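Local coordinates for protein chinitase A (Streptomyces coelicolor, PDB 3EBV) that probably hydrolyses internal glycosidic bonds of chitin, this chain being the family 18 catalytic domain of a longer secreted protein, at residues 62-65 against 66-70. Numbering follows the deposited sequence.
Sequences DQFK and ADVRA
Asp67 N donates to Gln63 O at 2.8 Å and Val68 N to Phe64 O, also at 2.8 Å, two rungs of the i to i+4 ladder that continues with Ala66 N on Asp62 O and Arg69 N on Lys65 O. A water donates to Asp62 O, 2.9 Å away; in the modelled one of two Arg69 conformers it also accepts from Arg69 NH2, a bridge that is therefore doubtful. Lys65, its chain extended beyond CG, has the length to reach a salt bridge with Glu110 on helix 94-111. Asp67 is buried against Ile23 and Ser24, where a carboxylate suits the neighbouring Tyr59, whose OH is hydrogen-bonded to OD2; an alanine here would probably leave that hydroxyl without its mate and open a gap beside Ile23. The stretch belongs to helix 61-73, which packs outside the parallel strands of the TIM barrel characteristic of family 18 glycosidases. On the inward side Phe64 and Val68 are buried, and apolar groups fit: Val68 CG2 sits over one face of the Phe64 ring, 4.1 Å from its centroid, a CH-pi contact made possible by Phe64 CG standing anti to the backbone N (chi1 173°), while the ring also meets Ile23, Leu51 and Tyr111.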
ATOM      1  N   ASP A  62      14.066 -16.345 -12.978  1.00 23.99           N
ATOM      2  CA  ASP A  62      13.540 -16.272 -14.332  1.00 24.40           C
ATOM      3  C   ASP A  62      12.008 -16.375 -14.401  1.00 23.23           C
ATOM      4  O   ASP A  62      11.365 -15.650 -15.158  1.00 23.11           O
ATOM      5  CB  ASP A  62      14.206 -17.329 -15.227  1.00 26.12           C
ATOM      6  CG  ASP A  62      15.602 -16.909 -15.707  1.00 30.00           C
ATOM      7  OD1 ASP A  62      16.068 -15.770 -15.433  1.00 33.30           O
ATOM      8  OD2 ASP A  62      16.238 -17.746 -16.381  1.00 34.58           O
ATOM      9  N   GLN A  63      11.436 -17.298 -13.625  1.00 22.52           N
ATOM     10  CA  GLN A  63       9.988 -17.477 -13.614  1.00 21.47           C
ATOM     11  C   GLN A  63       9.290 -16.257 -12.972  1.00 20.05           C
ATOM     12  O   GLN A  63       8.267 -15.810 -13.479  1.00 19.94           O
ATOM     13  CB  GLN A  63       9.579 -18.767 -12.910  1.00 22.95           C
ATOM     14  CG  GLN A  63       8.117 -19.089 -13.079  1.00 25.52           C
ATOM     15  CD  GLN A  63       7.713 -19.277 -14.546  1.00 30.06           C
ATOM     16  OE1 GLN A  63       6.944 -18.484 -15.116  1.00 30.76           O
ATOM     17  NE2 GLN A  63       8.232 -20.344 -15.162  1.00 30.82           N
ATOM     18  N   PHE A  64       9.878 -15.751 -11.900  1.00 19.39           N
ATOM     19  CA  PHE A  64       9.366 -14.511 -11.237  1.00 18.29           C
ATOM     20  C   PHE A  64       9.344 -13.345 -12.243  1.00 18.70           C
ATOM     21  O   PHE A  64       8.294 -12.684 -12.454  1.00 18.20           O
ATOM     22  CB  PHE A  64      10.245 -14.198 -10.034  1.00 17.66           C
ATOM     23  CG  PHE A  64       9.928 -12.881  -9.373  1.00 17.49           C
ATOM     24  CD1 PHE A  64       8.805 -12.779  -8.538  1.00 17.82           C
ATOM     25  CD2 PHE A  64      10.721 -11.768  -9.583  1.00 17.92           C
ATOM     26  CE1 PHE A  64       8.494 -11.567  -7.901  1.00 16.98           C
ATOM     27  CE2 PHE A  64      10.423 -10.551  -8.977  1.00 20.55           C
ATOM     28  CZ  PHE A  64       9.301 -10.460  -8.111  1.00 18.93           C
ATOM     29  N   LYS A  65      10.470 -13.130 -12.922  1.00 18.89           N
ATOM     30  CA  LYS A  65      10.520 -12.079 -13.935  1.00 19.65           C
ATOM     31  C   LYS A  65       9.480 -12.261 -15.030  1.00 19.51           C
ATOM     32  O   LYS A  65       8.871 -11.287 -15.485  1.00 20.22           O
ATOM     33  CB  LYS A  65      11.929 -11.940 -14.543  1.00 20.67           C
ATOM     34  CG  LYS A  65      12.966 -11.417 -13.602  1.00 22.11           C
ATOM     35  CD  LYS A  65      14.280 -11.227 -14.354  1.00 25.53           C
ATOM     36  CE  LYS A  65      15.393 -10.780 -13.435  1.00 28.90           C
ATOM     37  NZ  LYS A  65      16.724 -10.753 -14.162  1.00 32.08           N
ATOM     38  N   ALA A  66       9.288 -13.515 -15.471  1.00 19.51           N
ATOM     39  CA  ALA A  66       8.305 -13.819 -16.495  1.00 19.76           C
ATOM     40  C   ALA A  66       6.866 -13.559 -16.029  1.00 19.03           C
ATOM     41  O   ALA A  66       6.033 -13.043 -16.776  1.00 20.33           O
ATOM     42  CB  ALA A  66       8.462 -15.297 -16.969  1.00 19.19           C
ATOM     43  N   ASP A  67       6.609 -13.939 -14.772  1.00 19.74           N
ATOM     44  CA  ASP A  67       5.313 -13.741 -14.140  1.00 18.81           C
ATOM     45  C   ASP A  67       5.006 -12.233 -14.012  1.00 17.83           C
ATOM     46  O   ASP A  67       3.882 -11.814 -14.290  1.00 17.92           O
ATOM     47  CB  ASP A  67       5.317 -14.363 -12.753  1.00 18.80           C
ATOM     48  CG  ASP A  67       5.248 -15.906 -12.774  1.00 20.12           C
ATOM     49  OD1 ASP A  67       5.098 -16.495 -13.875  1.00 21.19           O
ATOM     50  OD2 ASP A  67       5.333 -16.493 -11.677  1.00 20.23           O
ATOM     51  N   VAL A  68       6.012 -11.451 -13.609  1.00 17.33           N
ATOM     52  CA  VAL A  68       5.854  -9.987 -13.574  1.00 17.81           C
ATOM     53  C   VAL A  68       5.471  -9.429 -14.960  1.00 18.06           C
ATOM     54  O   VAL A  68       4.510  -8.659 -15.084  1.00 18.67           O
ATOM     55  CB  VAL A  68       7.085  -9.308 -12.976  1.00 16.47           C
ATOM     56  CG1 VAL A  68       7.010  -7.778 -13.155  1.00 17.31           C
ATOM     57  CG2 VAL A  68       7.251  -9.675 -11.483  1.00 18.43           C
ATOM     58  N   ARG A  69       6.201  -9.850 -15.995  1.00 19.15           N
ATOM     59  CA  ARG A  69       5.914  -9.397 -17.358  0.70 20.48           C
ATOM     60  C   ARG A  69       4.505  -9.774 -17.785  1.00 18.85           C
ATOM     61  O   ARG A  69       3.799  -8.967 -18.409  1.00 19.06           O
ATOM     62  CB  ARG A  69       6.931  -9.971 -18.366  0.70 20.24           C
ATOM     63  CG  ARG A  69       8.342  -9.539 -18.119  0.70 23.30           C
ATOM     64  CD  ARG A  69       9.282  -9.937 -19.294  0.70 24.19           C
ATOM     65  NE  ARG A  69       8.983 -11.263 -19.852  0.70 29.60           N
ATOM     66  CZ  ARG A  69       9.624 -12.403 -19.556  0.70 30.61           C
ATOM     67  NH1 ARG A  69       9.231 -13.531 -20.144  0.70 31.32           N
ATOM     68  NH2 ARG A  69      10.644 -12.429 -18.691  0.70 28.24           N
ATOM     69  N   ALA A  70       4.079 -11.000 -17.456  1.00 18.32           N
ATOM     70  CA  ALA A  70       2.728 -11.429 -17.800  1.00 18.73           C
ATOM     71  C   ALA A  70       1.639 -10.606 -17.091  1.00 18.72           C
ATOM     72  O   ALA A  70       0.605 -10.305 -17.681  1.00 20.07           O
ATOM     73  CB  ALA A  70       2.536 -12.956 -17.536  1.00 19.19           C
TER
HETATM   74  O   HOH W   1      12.234 -14.422 -17.613  1.00 33.21           O